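Local coordinates for filamentation induced by cAMP protein Fic (Desulfovibrio alaskensis, PDB 4RGL) that belongs to the Fic/DOC family, joining an all but wholly helical Fic core to a C-terminal domain of helix-turn-helix class, at residues T94-A103 with R194-N203; I276-L286 with P323-G331. One frame throughout, in Å; residues are numbered along the deposited sequence.

Interaction 1 (T94-A103 with R194-N203); sequences TYEAMEDWDA and RLWQTLILRN
Ala103 and Ile200 bring the two backbones nearest, with CA atoms 5.8 Å apart; at Tyr95 and Leu195 the chains stand further off. Residues 94-103 leave helix 82-95 through a type I turn from Tyr95 to Met98, pass a 3-10 segment and run on as loop beside helix 189-202. Leu195 works in two directions. With CG anti to the backbone N (chi1 173°), CD1 sits over the centre of the Tyr95 ring, a CH-pi contact at 3.6 Å from CD1 to the ring centroid, while CD2 meets Thr94 CG2. The selenomethionine Met98 bends at its last torsion (chi3 78°), laying its CE methyl against Leu199 CB and Thr198 CG2. Leu199 CD2 touches Trp101 CB and Ala103 CA and lies over one face of the Trp196 ring, near its rim. Trp196 and Trp101 meet obliquely, CZ3 of Trp196 lying 4.0 Å from CE3 of Trp101. Trp196 NE1 then donates to Ala103 O (2.8 Å), in the carbonyl plane on a lone pair. At the outer end Arg202 NH2 pairs with Glu99 OE1 (2.7 Å), a salt bridge whose hydrogen bond is weak and bent. Arg194, the last residue of the Fic signature sequence, turns its guanidinium away to Glu60 and Ser56. The chemistry is thus mainly apolar packing on the helix that carries the end of that signature, with the indole bond satisfying a buried N-H and the ion pair confined to the margin.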
ATOM      1  N   THR A  94      11.578   0.638  -5.209  1.00 68.16           N
ATOM      2  CA  THR A  94      11.247   1.988  -5.667  1.00 67.91           C
ATOM      3  C   THR A  94      10.365   2.717  -4.631  1.00 69.66           C
ATOM      4  O   THR A  94      10.661   3.859  -4.272  1.00 69.71           O
ATOM      5  CB  THR A  94      10.555   1.922  -7.040  1.00 76.92           C
ATOM      6  OG1 THR A  94      11.322   1.087  -7.904  1.00 76.61           O
ATOM      7  CG2 THR A  94      10.376   3.293  -7.670  1.00 75.95           C
ATOM      8  N   TYR A  95       9.286   2.053  -4.147  1.00 64.54           N
ATOM      9  CA  TYR A  95       8.361   2.671  -3.180  1.00 64.06           C
ATOM     10  C   TYR A  95       9.053   2.952  -1.834  1.00 68.44           C
ATOM     11  O   TYR A  95       8.704   3.921  -1.161  1.00 68.63           O
ATOM     12  CB  TYR A  95       7.124   1.786  -2.960  1.00 64.12           C
ATOM     13  CG  TYR A  95       6.065   1.948  -4.031  1.00 65.18           C
ATOM     14  CD1 TYR A  95       6.124   1.218  -5.215  1.00 66.75           C
ATOM     15  CD2 TYR A  95       4.974   2.793  -3.839  1.00 65.70           C
ATOM     16  CE1 TYR A  95       5.149   1.361  -6.206  1.00 66.73           C
ATOM     17  CE2 TYR A  95       3.982   2.931  -4.813  1.00 66.05           C
ATOM     18  CZ  TYR A  95       4.081   2.223  -6.002  1.00 71.95           C
ATOM     19  OH  TYR A  95       3.126   2.371  -6.976  1.00 72.59           O
ATOM     20  N   GLU A  96      10.051   2.126  -1.455  1.00 64.47           N
ATOM     21  CA  GLU A  96      10.756   2.320  -0.185  1.00 64.47           C
ATOM     22  C   GLU A  96      11.698   3.539  -0.249  1.00 68.87           C
ATOM     23  O   GLU A  96      12.156   4.009   0.790  1.00 70.35           O
ATOM     24  CB  GLU A  96      11.546   1.055   0.210  1.00 65.79           C
ATOM     25  CG  GLU A  96      10.665  -0.139   0.561  1.00 75.60           C
ATOM     26  CD  GLU A  96       9.660   0.099   1.675  1.00 96.17           C
ATOM     27  OE1 GLU A  96      10.082   0.492   2.787  1.00 92.76           O
ATOM     28  OE2 GLU A  96       8.460  -0.188   1.457  1.00 88.62           O
ATOM     29  N   ALA A  97      11.934   4.082  -1.454  1.00 64.98           N
ATOM     30  CA  ALA A  97      12.853   5.211  -1.630  1.00 66.04           C
ATOM     31  C   ALA A  97      12.093   6.552  -1.863  1.00 69.55           C
ATOM     32  O   ALA A  97      12.711   7.545  -2.261  1.00 71.08           O
ATOM     33  CB  ALA A  97      13.792   4.937  -2.796  1.00 67.04           C
HETATM   34  N   MSE A  98      10.778   6.595  -1.535  1.00 63.60           N
HETATM   35  CA  MSE A  98       9.957   7.799  -1.757  1.00 62.76           C
HETATM   36  C   MSE A  98      10.382   8.944  -0.859  1.00 72.28           C
HETATM   37  O   MSE A  98      10.212  10.106  -1.233  1.00 73.84           O
HETATM   38  CB  MSE A  98       8.479   7.500  -1.534  1.00 62.83           C
HETATM   39  CG  MSE A  98       7.898   6.540  -2.549  1.00 66.79           C
HETATM   40 SE   MSE A  98       5.981   6.392  -2.391  0.75 71.76          SE
HETATM   41  CE  MSE A  98       5.555   7.835  -3.154  1.00 68.78           C
ATOM     42  N   GLU A  99      10.909   8.629   0.350  1.00 71.39           N
ATOM     43  CA  GLU A  99      11.339   9.647   1.319  1.00 73.55           C
ATOM     44  C   GLU A  99      12.368  10.614   0.684  1.00 79.70           C
ATOM     45  O   GLU A  99      12.382  11.800   1.015  1.00 80.54           O
ATOM     46  CB  GLU A  99      11.939   8.971   2.576  1.00 75.50           C
ATOM     47  CG  GLU A  99      12.241   9.938   3.725  1.00 91.05           C
ATOM     48  CD  GLU A  99      11.020  10.551   4.402  1.00116.88           C
ATOM     49  OE1 GLU A  99      10.132   9.780   4.833  1.00112.20           O
ATOM     50  OE2 GLU A  99      11.022  11.785   4.619  1.00112.67           O
ATOM     51  N   ASP A 100      13.174  10.111  -0.274  1.00 77.13           N
ATOM     52  CA  ASP A 100      14.244  10.890  -0.914  1.00 79.07           C
ATOM     53  C   ASP A 100      13.706  11.905  -1.947  1.00 82.25           C
ATOM     54  O   ASP A 100      14.430  12.840  -2.312  1.00 83.71           O
ATOM     55  CB  ASP A 100      15.246   9.942  -1.624  1.00 81.11           C
ATOM     56  CG  ASP A 100      15.855   8.870  -0.732  1.00 95.98           C
ATOM     57  OD1 ASP A 100      15.908   9.082   0.508  1.00 98.41           O
ATOM     58  OD2 ASP A 100      16.356   7.855  -1.279  1.00101.44           O
ATOM     59  N   TRP A 101      12.490  11.666  -2.499  1.00 76.02           N
ATOM     60  CA  TRP A 101      12.047  12.397  -3.680  1.00 75.31           C
ATOM     61  C   TRP A 101      11.034  13.513  -3.383  1.00 80.63           C
ATOM     62  O   TRP A 101      10.127  13.355  -2.557  1.00 79.52           O
ATOM     63  CB  TRP A 101      11.443  11.447  -4.706  1.00 71.66           C
ATOM     64  CG  TRP A 101      12.330  10.294  -5.048  1.00 71.68           C
ATOM     65  CD1 TRP A 101      13.668  10.337  -5.307  1.00 75.62           C
ATOM     66  CD2 TRP A 101      11.917   8.949  -5.298  1.00 69.64           C
ATOM     67  NE1 TRP A 101      14.132   9.079  -5.592  1.00 74.16           N
ATOM     68  CE2 TRP A 101      13.074   8.210  -5.619  1.00 73.70           C
ATOM     69  CE3 TRP A 101      10.677   8.291  -5.274  1.00 69.44           C
ATOM     70  CZ2 TRP A 101      13.033   6.841  -5.896  1.00 72.01           C
ATOM     71  CZ3 TRP A 101      10.640   6.931  -5.531  1.00 70.10           C
ATOM     72  CH2 TRP A 101      11.806   6.222  -5.850  1.00 71.16           C
ATOM     73  N   ASP A 102      11.160  14.611  -4.144  1.00 78.70           N
ATOM     74  CA  ASP A 102      10.201  15.691  -4.232  1.00 78.97           C
ATOM     75  C   ASP A 102       9.515  15.601  -5.600  1.00 80.85           C
ATOM     76  O   ASP A 102      10.201  15.538  -6.625  1.00 80.54           O
ATOM     77  CB  ASP A 102      10.913  17.056  -4.028  1.00 83.84           C
ATOM     78  CG  ASP A 102       9.990  18.265  -4.014  1.00100.95           C
ATOM     79  OD1 ASP A 102       9.106  18.350  -4.901  1.00101.26           O
ATOM     80  OD2 ASP A 102      10.248  19.196  -3.220  1.00111.17           O
ATOM     81  N   ALA A 103       8.181  15.470  -5.611  1.00 75.59           N
ATOM     82  CA  ALA A 103       7.411  15.171  -6.830  1.00 73.84           C
ATOM     83  C   ALA A 103       7.670  16.190  -7.986  1.00 78.49           C
ATOM     84  O   ALA A 103       7.419  15.865  -9.149  1.00 77.63           O
ATOM     85  CB  ALA A 103       5.936  15.133  -6.509  1.00 73.71           C
ATOM     86  N   ARG A 194       0.960   5.990 -11.020  1.00 55.56           N
ATOM     87  CA  ARG A 194       0.433   5.652  -9.692  1.00 54.58           C
ATOM     88  C   ARG A 194       1.456   5.948  -8.609  1.00 60.11           C
ATOM     89  O   ARG A 194       1.083   6.394  -7.517  1.00 61.17           O
ATOM     90  CB  ARG A 194       0.020   4.184  -9.639  1.00 51.11           C
ATOM     91  CG  ARG A 194      -1.044   3.857 -10.642  1.00 57.39           C
ATOM     92  CD  ARG A 194      -1.354   2.402 -10.703  1.00 63.60           C
ATOM     93  NE  ARG A 194      -1.887   2.055 -12.012  1.00 73.71           N
ATOM     94  CZ  ARG A 194      -1.176   1.467 -12.962  1.00 80.44           C
ATOM     95  NH1 ARG A 194       0.035   1.004 -12.698  1.00 59.88           N
ATOM     96  NH2 ARG A 194      -1.709   1.242 -14.151  1.00 76.43           N
ATOM     97  N   LEU A 195       2.756   5.740  -8.912  1.00 55.89           N
ATOM     98  CA  LEU A 195       3.818   6.022  -7.959  1.00 55.52           C
ATOM     99  C   LEU A 195       3.870   7.502  -7.636  1.00 60.83           C
ATOM    100  O   LEU A 195       3.899   7.876  -6.459  1.00 61.00           O
ATOM    101  CB  LEU A 195       5.176   5.552  -8.501  1.00 55.29           C
ATOM    102  CG  LEU A 195       6.409   5.940  -7.644  1.00 60.20           C
ATOM    103  CD1 LEU A 195       6.409   5.202  -6.302  1.00 59.48           C
ATOM    104  CD2 LEU A 195       7.686   5.671  -8.386  1.00 62.56           C
ATOM    105  N   TRP A 196       3.861   8.358  -8.673  1.00 57.95           N
ATOM    106  CA  TRP A 196       4.016   9.788  -8.472  1.00 58.50           C
ATOM    107  C   TRP A 196       2.759  10.396  -7.841  1.00 61.27           C
ATOM    108  O   TRP A 196       2.877  11.321  -7.039  1.00 62.52           O
ATOM    109  CB  TRP A 196       4.367  10.493  -9.782  1.00 57.56           C
ATOM    110  CG  TRP A 196       5.594  11.352  -9.673  1.00 59.34           C
ATOM    111  CD1 TRP A 196       5.654  12.709  -9.784  1.00 63.38           C
ATOM    112  CD2 TRP A 196       6.885  10.932  -9.209  1.00 59.20           C
ATOM    113  NE1 TRP A 196       6.936  13.145  -9.546  1.00 63.55           N
ATOM    114  CE2 TRP A 196       7.701  12.081  -9.145  1.00 64.36           C
ATOM    115  CE3 TRP A 196       7.443   9.685  -8.867  1.00 59.43           C
ATOM    116  CZ2 TRP A 196       9.047  12.021  -8.777  1.00 64.67           C
ATOM    117  CZ3 TRP A 196       8.765   9.633  -8.465  1.00 61.39           C
ATOM    118  CH2 TRP A 196       9.558  10.785  -8.438  1.00 63.72           C
ATOM    119  N   GLN A 197       1.574   9.804  -8.097  1.00 55.46           N
ATOM    120  CA  GLN A 197       0.364  10.249  -7.411  1.00 54.92           C
ATOM    121  C   GLN A 197       0.488   9.987  -5.896  1.00 59.83           C
ATOM    122  O   GLN A 197       0.220  10.881  -5.095  1.00 60.54           O
ATOM    123  CB  GLN A 197      -0.881   9.569  -7.980  1.00 54.85           C
ATOM    124  CG  GLN A 197      -2.155   9.974  -7.239  1.00 62.66           C
ATOM    125  CD  GLN A 197      -3.378   9.343  -7.810  1.00 75.59           C
ATOM    126  OE1 GLN A 197      -3.715   9.538  -8.979  1.00 68.98           O
ATOM    127  NE2 GLN A 197      -4.168   8.717  -6.950  1.00 70.84           N
ATOM    128  N   THR A 198       1.006   8.795  -5.519  1.00 56.39           N
ATOM    129  CA  THR A 198       1.273   8.454  -4.119  1.00 56.67           C
ATOM    130  C   THR A 198       2.314   9.425  -3.520  1.00 63.85           C
ATOM    131  O   THR A 198       2.205   9.799  -2.350  1.00 65.37           O
ATOM    132  CB  THR A 198       1.748   6.989  -4.007  1.00 61.12           C
ATOM    133  OG1 THR A 198       0.806   6.135  -4.657  1.00 63.95           O
ATOM    134  CG2 THR A 198       1.933   6.547  -2.568  1.00 57.12           C
ATOM    135  N   LEU A 199       3.303   9.858  -4.337  1.00 60.89           N
ATOM    136  CA  LEU A 199       4.348  10.763  -3.861  1.00 61.89           C
ATOM    137  C   LEU A 199       3.777  12.141  -3.586  1.00 67.80           C
ATOM    138  O   LEU A 199       4.019  12.695  -2.517  1.00 68.84           O
ATOM    139  CB  LEU A 199       5.511  10.852  -4.873  1.00 61.95           C
ATOM    140  CG  LEU A 199       6.747  11.653  -4.398  1.00 67.21           C
ATOM    141  CD1 LEU A 199       7.343  11.056  -3.116  1.00 66.68           C
ATOM    142  CD2 LEU A 199       7.777  11.713  -5.458  1.00 69.59           C
ATOM    143  N   ILE A 200       2.955  12.671  -4.520  1.00 64.89           N
ATOM    144  CA  ILE A 200       2.308  13.979  -4.344  1.00 66.21           C
ATOM    145  C   ILE A 200       1.413  13.962  -3.067  1.00 70.68           C
ATOM    146  O   ILE A 200       1.398  14.943  -2.318  1.00 71.51           O
ATOM    147  CB  ILE A 200       1.492  14.372  -5.612  1.00 69.00           C
ATOM    148  CG1 ILE A 200       2.418  14.479  -6.844  1.00 68.95           C
ATOM    149  CG2 ILE A 200       0.721  15.684  -5.389  1.00 71.57           C
ATOM    150  CD1 ILE A 200       1.696  14.605  -8.169  1.00 73.81           C
ATOM    151  N   LEU A 201       0.751  12.808  -2.783  1.00 66.41           N
ATOM    152  CA  LEU A 201      -0.108  12.683  -1.600  1.00 66.54           C
ATOM    153  C   LEU A 201       0.720  12.537  -0.310  1.00 73.72           C
ATOM    154  O   LEU A 201       0.353  13.121   0.711  1.00 74.87           O
ATOM    155  CB  LEU A 201      -1.080  11.500  -1.735  1.00 64.68           C
ATOM    156  CG  LEU A 201      -2.171  11.638  -2.819  1.00 68.27           C
ATOM    157  CD1 LEU A 201      -3.102  10.454  -2.796  1.00 66.69           C
ATOM    158  CD2 LEU A 201      -2.969  12.929  -2.646  1.00 71.03           C
ATOM    159  N   ARG A 202       1.843  11.768  -0.347  1.00 70.71           N
ATOM    160  CA  ARG A 202       2.641  11.591   0.871  1.00 71.45           C
ATOM    161  C   ARG A 202       3.499  12.845   1.164  1.00 78.44           C
ATOM    162  O   ARG A 202       3.863  13.075   2.318  1.00 79.04           O
ATOM    163  CB  ARG A 202       3.520  10.336   0.810  1.00 69.85           C
ATOM    164  CG  ARG A 202       4.682  10.418  -0.135  1.00 80.87           C
ATOM    165  CD  ARG A 202       5.778   9.467   0.297  1.00 88.54           C
ATOM    166  NE  ARG A 202       6.519   9.985   1.450  1.00 92.92           N
ATOM    167  CZ  ARG A 202       7.266   9.233   2.249  1.00 98.84           C
ATOM    168  NH1 ARG A 202       7.291   7.913   2.097  1.00 88.60           N
ATOM    169  NH2 ARG A 202       7.929   9.782   3.257  1.00 72.20           N
ATOM    170  N   ASN A 203       3.742  13.699   0.136  1.00 76.82           N
ATOM    171  CA  ASN A 203       4.426  14.984   0.350  1.00 79.08           C
ATOM    172  C   ASN A 203       3.513  15.937   1.123  1.00 84.58           C
ATOM    173  O   ASN A 203       3.992  16.878   1.755  1.00 86.65           O
ATOM    174  CB  ASN A 203       4.863  15.609  -0.987  1.00 81.94           C
ATOM    175  CG  ASN A 203       6.067  14.920  -1.635  1.00 98.43           C
ATOM    176  OD1 ASN A 203       6.634  13.949  -1.103  1.00 86.12           O
ATOM    177  ND2 ASN A 203       6.503  15.441  -2.782  1.00 87.82           N
TER

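Interaction 2 (I276-L286 with P323-G331); sequences IGGGELSSNDL and PTQRYRLTG
Leu281 and Tyr327 form the hydrogen-bonded pair that joins the short, weakly bonded strand 281-282 to strand 326-329, the central strand of a small antiparallel sheet; with its surrounding helices, this topology fits a winged-helix domain. Both backbone groups of each residue are used: Leu281 N donates to Tyr327 O (3.1 Å), and Tyr327 N donates to Leu281 O from above the carbonyl plane (2.7 Å). One step earlier, Glu280 O takes two bonds from Arg326, whose NE and NH2 grip it side-on, each at 2.8 Å. The arginine chain folds at chi3 (72°) to bring that edge round, and Glu280 O lies in the guanidinium plane. NH2 also makes a salt bridge to Asp285 OD2 at 2.6 Å, so it serves a backbone carbonyl and a carboxylate together. The same OD2 accepts from Ser282 N on its anti side, almost straight at 176°. Ser282 OG in turn receives a weak bond from Asp285 N, completing the capping box that starts helix 283-290. Glu280 and Arg328 lie side by side but their salt bridge is long, and Arg328 finds its main partner in Glu313 of strand 312-314. On the apolar side Tyr327 packs on Leu286 and Ile276, and reaches Leu303 of helix 295-308. Beyond it, where helix 267-276 ends and Gly277 takes positive phi, Ile276 CG2 rests 3.7 Å from Leu329 CG.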
ATOM      1  N   ILE A 276       2.817 -23.689  26.043  1.00107.93           N
ATOM      2  CA  ILE A 276       1.742 -24.703  26.035  1.00108.42           C
ATOM      3  C   ILE A 276       1.694 -25.418  24.660  1.00110.92           C
ATOM      4  O   ILE A 276       1.799 -26.647  24.598  1.00111.68           O
ATOM      5  CB  ILE A 276       0.351 -24.059  26.386  1.00111.44           C
ATOM      6  CG1 ILE A 276       0.345 -23.447  27.824  1.00112.19           C
ATOM      7  CG2 ILE A 276      -0.801 -25.086  26.204  1.00113.22           C
ATOM      8  CD1 ILE A 276       0.247 -24.491  28.988  1.00122.22           C
ATOM      9  N   GLY A 277       1.522 -24.638  23.588  1.00104.84           N
ATOM     10  CA  GLY A 277       1.403 -25.175  22.239  1.00104.00           C
ATOM     11  C   GLY A 277       0.135 -25.980  22.047  1.00108.41           C
ATOM     12  O   GLY A 277      -0.962 -25.501  22.346  1.00108.50           O
ATOM     13  N   GLY A 278       0.292 -27.226  21.617  1.00105.13           N
ATOM     14  CA  GLY A 278      -0.835 -28.125  21.398  1.00106.14           C
ATOM     15  C   GLY A 278      -1.127 -29.038  22.575  1.00111.25           C
ATOM     16  O   GLY A 278      -2.281 -29.410  22.806  1.00112.29           O
ATOM     17  N   GLY A 279      -0.075 -29.403  23.314  1.00107.27           N
ATOM     18  CA  GLY A 279      -0.181 -30.328  24.442  1.00108.16           C
ATOM     19  C   GLY A 279      -0.756 -29.714  25.706  1.00109.37           C
ATOM     20  O   GLY A 279      -1.071 -28.521  25.740  1.00107.34           O
ATOM     21  N   GLU A 280      -0.892 -30.535  26.762  1.00106.02           N
ATOM     22  CA  GLU A 280      -1.413 -30.086  28.057  1.00105.43           C
ATOM     23  C   GLU A 280      -0.290 -30.067  29.101  1.00106.47           C
ATOM     24  O   GLU A 280       0.226 -31.125  29.468  1.00106.87           O
ATOM     25  CB  GLU A 280      -2.574 -30.995  28.520  1.00109.10           C
ATOM     26  CG  GLU A 280      -3.765 -30.999  27.567  1.00119.02           C
ATOM     27  CD  GLU A 280      -4.858 -31.999  27.904  1.00137.40           C
ATOM     28  OE1 GLU A 280      -4.648 -32.830  28.819  1.00128.50           O
ATOM     29  OE2 GLU A 280      -5.901 -31.987  27.214  1.00130.47           O
ATOM     30  N   LEU A 281       0.124 -28.860  29.541  1.00100.09           N
ATOM     31  CA  LEU A 281       1.244 -28.707  30.479  1.00 99.10           C
ATOM     32  C   LEU A 281       0.764 -28.426  31.896  1.00102.00           C
ATOM     33  O   LEU A 281      -0.146 -27.618  32.093  1.00101.17           O
ATOM     34  CB  LEU A 281       2.185 -27.571  30.023  1.00 97.03           C
ATOM     35  CG  LEU A 281       3.210 -27.927  28.941  1.00100.45           C
ATOM     36  CD1 LEU A 281       2.539 -28.128  27.587  1.00 99.98           C
ATOM     37  CD2 LEU A 281       4.262 -26.858  28.832  1.00100.68           C
ATOM     38  N   SER A 282       1.443 -29.024  32.897  1.00 98.19           N
ATOM     39  CA  SER A 282       1.166 -28.748  34.305  1.00 98.06           C
ATOM     40  C   SER A 282       1.946 -27.500  34.767  1.00100.11           C
ATOM     41  O   SER A 282       2.689 -26.907  33.969  1.00 97.91           O
ATOM     42  CB  SER A 282       1.521 -29.959  35.172  1.00102.05           C
ATOM     43  OG  SER A 282       2.912 -30.234  35.149  1.00106.05           O
ATOM     44  N   SER A 283       1.759 -27.081  36.046  1.00 96.86           N
ATOM     45  CA  SER A 283       2.458 -25.912  36.592  1.00 95.39           C
ATOM     46  C   SER A 283       3.987 -26.116  36.553  1.00 97.93           C
ATOM     47  O   SER A 283       4.717 -25.204  36.166  1.00 95.90           O
ATOM     48  CB  SER A 283       1.998 -25.628  38.020  1.00100.23           C
ATOM     49  OG  SER A 283       2.278 -26.719  38.882  1.00112.31           O
ATOM     50  N   ASN A 284       4.457 -27.350  36.883  1.00 95.46           N
ATOM     51  CA  ASN A 284       5.888 -27.685  36.874  1.00 95.26           C
ATOM     52  C   ASN A 284       6.429 -27.815  35.436  1.00 98.47           C
ATOM     53  O   ASN A 284       7.624 -27.594  35.209  1.00 97.52           O
ATOM     54  CB  ASN A 284       6.141 -28.973  37.649  1.00 96.00           C
ATOM     55  CG  ASN A 284       5.921 -28.834  39.137  1.00111.93           C
ATOM     56  OD1 ASN A 284       5.107 -29.539  39.735  1.00107.79           O
ATOM     57  ND2 ASN A 284       6.622 -27.892  39.761  1.00100.63           N
ATOM     58  N   ASP A 285       5.554 -28.183  34.467  1.00 95.09           N
ATOM     59  CA  ASP A 285       5.946 -28.271  33.051  1.00 93.85           C
ATOM     60  C   ASP A 285       6.171 -26.877  32.475  1.00 95.84           C
ATOM     61  O   ASP A 285       7.112 -26.673  31.706  1.00 94.32           O
ATOM     62  CB  ASP A 285       4.880 -29.024  32.232  1.00 95.81           C
ATOM     63  CG  ASP A 285       4.762 -30.502  32.570  1.00106.06           C
ATOM     64  OD1 ASP A 285       5.784 -31.103  32.985  1.00106.97           O
ATOM     65  OD2 ASP A 285       3.690 -31.079  32.318  1.00112.32           O
ATOM     66  N   LEU A 286       5.322 -25.906  32.873  1.00 92.31           N
ATOM     67  CA  LEU A 286       5.472 -24.509  32.462  1.00 90.74           C
ATOM     68  C   LEU A 286       6.641 -23.857  33.198  1.00 94.92           C
ATOM     69  O   LEU A 286       7.438 -23.142  32.582  1.00 93.30           O
ATOM     70  CB  LEU A 286       4.175 -23.731  32.727  1.00 90.39           C
ATOM     71  CG  LEU A 286       3.030 -24.012  31.764  1.00 94.78           C
ATOM     72  CD1 LEU A 286       1.722 -23.441  32.295  1.00 95.11           C
ATOM     73  CD2 LEU A 286       3.336 -23.460  30.373  1.00 95.63           C
ATOM     74  N   PRO A 323      -3.974 -31.568  42.356  1.00134.52           N
ATOM     75  CA  PRO A 323      -2.513 -31.760  42.256  1.00132.97           C
ATOM     76  C   PRO A 323      -2.085 -32.171  40.838  1.00134.38           C
ATOM     77  O   PRO A 323      -0.989 -31.818  40.400  1.00132.19           O
ATOM     78  CB  PRO A 323      -2.227 -32.885  43.276  1.00137.03           C
ATOM     79  CG  PRO A 323      -3.534 -33.098  44.026  1.00143.54           C
ATOM     80  CD  PRO A 323      -4.612 -32.657  43.116  1.00138.56           C
ATOM     81  N   THR A 324      -2.966 -32.897  40.113  1.00131.09           N
ATOM     82  CA  THR A 324      -2.686 -33.351  38.742  1.00129.74           C
ATOM     83  C   THR A 324      -3.229 -32.320  37.711  1.00131.04           C
ATOM     84  O   THR A 324      -3.546 -32.688  36.572  1.00130.22           O
ATOM     85  CB  THR A 324      -3.295 -34.755  38.507  1.00137.96           C
ATOM     86  OG1 THR A 324      -4.706 -34.701  38.735  1.00137.41           O
ATOM     87  CG2 THR A 324      -2.666 -35.820  39.398  1.00137.75           C
ATOM     88  N   GLN A 325      -3.292 -31.027  38.108  1.00125.86           N
ATOM     89  CA  GLN A 325      -3.821 -29.954  37.263  1.00123.54           C
ATOM     90  C   GLN A 325      -2.894 -29.677  36.070  1.00125.04           C
ATOM     91  O   GLN A 325      -1.686 -29.496  36.250  1.00123.62           O
ATOM     92  CB  GLN A 325      -4.021 -28.662  38.092  1.00124.04           C
ATOM     93  CG  GLN A 325      -4.721 -27.526  37.331  1.00133.40           C
ATOM     94  CD  GLN A 325      -6.173 -27.836  37.060  1.00146.73           C
ATOM     95  OE1 GLN A 325      -6.537 -28.370  36.007  1.00140.24           O
ATOM     96  NE2 GLN A 325      -7.034 -27.506  38.010  1.00137.71           N
ATOM     97  N   ARG A 326      -3.468 -29.653  34.850  1.00120.95           N
ATOM     98  CA  ARG A 326      -2.729 -29.333  33.623  1.00118.87           C
ATOM     99  C   ARG A 326      -3.482 -28.242  32.843  1.00123.02           C
ATOM    100  O   ARG A 326      -4.603 -27.890  33.220  1.00123.04           O
ATOM    101  CB  ARG A 326      -2.522 -30.595  32.761  1.00117.83           C
ATOM    102  CG  ARG A 326      -1.860 -31.751  33.533  1.00121.39           C
ATOM    103  CD  ARG A 326      -1.518 -32.921  32.641  1.00117.64           C
ATOM    104  NE  ARG A 326      -0.389 -32.621  31.765  1.00112.49           N
ATOM    105  CZ  ARG A 326       0.878 -32.885  32.073  1.00114.95           C
ATOM    106  NH1 ARG A 326       1.180 -33.474  33.227  1.00 92.51           N
ATOM    107  NH2 ARG A 326       1.851 -32.579  31.226  1.00 96.91           N
ATOM    108  N   TYR A 327      -2.840 -27.642  31.812  1.00119.41           N
ATOM    109  CA  TYR A 327      -3.431 -26.491  31.117  1.00118.54           C
ATOM    110  C   TYR A 327      -3.350 -26.639  29.575  1.00124.70           C
ATOM    111  O   TYR A 327      -2.294 -26.980  29.036  1.00123.66           O
ATOM    112  CB  TYR A 327      -2.737 -25.185  31.560  1.00117.72           C
ATOM    113  CG  TYR A 327      -2.808 -24.946  33.055  1.00119.95           C
ATOM    114  CD1 TYR A 327      -3.904 -24.310  33.627  1.00122.37           C
ATOM    115  CD2 TYR A 327      -1.798 -25.396  33.903  1.00121.17           C
ATOM    116  CE1 TYR A 327      -3.995 -24.124  35.007  1.00124.31           C
ATOM    117  CE2 TYR A 327      -1.882 -25.225  35.284  1.00122.99           C
ATOM    118  CZ  TYR A 327      -2.980 -24.581  35.833  1.00130.65           C
ATOM    119  OH  TYR A 327      -3.063 -24.401  37.192  1.00132.25           O
ATOM    120  N   ARG A 328      -4.477 -26.338  28.873  1.00123.80           N
ATOM    121  CA  ARG A 328      -4.571 -26.403  27.397  1.00123.87           C
ATOM    122  C   ARG A 328      -5.147 -25.078  26.831  1.00129.70           C
ATOM    123  O   ARG A 328      -5.977 -24.440  27.482  1.00129.66           O
ATOM    124  CB  ARG A 328      -5.438 -27.610  26.955  1.00124.78           C
ATOM    125  CG  ARG A 328      -6.782 -27.715  27.687  1.00133.77           C
ATOM    126  CD  ARG A 328      -7.493 -29.017  27.379  1.00142.36           C
ATOM    127  NE  ARG A 328      -8.602 -29.261  28.304  1.00153.12           N
ATOM    128  CZ  ARG A 328      -9.862 -28.918  28.058  1.00170.46           C
ATOM    129  NH1 ARG A 328     -10.188 -28.351  26.904  1.00160.59           N
ATOM    130  NH2 ARG A 328     -10.809 -29.164  28.954  1.00157.91           N
ATOM    131  N   LEU A 329      -4.651 -24.641  25.646  1.00127.44           N
ATOM    132  CA  LEU A 329      -5.050 -23.352  25.045  1.00127.04           C
ATOM    133  C   LEU A 329      -6.516 -23.373  24.537  1.00134.70           C
ATOM    134  O   LEU A 329      -7.054 -24.439  24.225  1.00135.58           O
ATOM    135  CB  LEU A 329      -4.105 -22.978  23.877  1.00125.36           C
ATOM    136  CG  LEU A 329      -2.672 -22.556  24.266  1.00128.94           C
ATOM    137  CD1 LEU A 329      -1.808 -22.395  23.045  1.00127.68           C
ATOM    138  CD2 LEU A 329      -2.676 -21.269  25.067  1.00131.01           C
ATOM    139  N   THR A 330      -7.139 -22.170  24.435  1.00132.82           N
ATOM    140  CA  THR A 330      -8.505 -22.004  23.913  1.00134.28           C
ATOM    141  C   THR A 330      -8.460 -21.242  22.569  1.00139.05           C
ATOM    142  O   THR A 330      -8.112 -21.824  21.538  1.00138.21           O
ATOM    143  CB  THR A 330      -9.397 -21.274  24.950  1.00142.22           C
ATOM    144  OG1 THR A 330      -8.754 -20.059  25.351  1.00139.35           O
ATOM    145  CG2 THR A 330      -9.686 -22.121  26.159  1.00142.41           C
ATOM    146  N   GLY A 331      -8.768 -19.942  22.613  1.00136.54           N
ATOM    147  CA  GLY A 331      -8.702 -19.074  21.446  1.00135.51           C
ATOM    148  C   GLY A 331      -7.342 -18.430  21.293  1.00139.39           C
ATOM    149  O   GLY A 331      -7.213 -17.207  21.397  1.00137.89           O
TER

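The two contacts share no element and lie in series along the chain, with centres about 51 Å apart and nearest atoms about 31 Å apart. Interaction 1 is a buried contact in the helical Fic core, where a chain leaving one helix packs along another; most of its contacts are between apolar side chains, with a single ion pair at an exposed end. Interaction 2, in the C-terminal domain and about 41 Å from the centre of the chain, is only partly buried. It relies on strand pairing and on an arginine linking a carbonyl to a helix cap, while its apolar contacts are fewer and lie toward the domain's own helices.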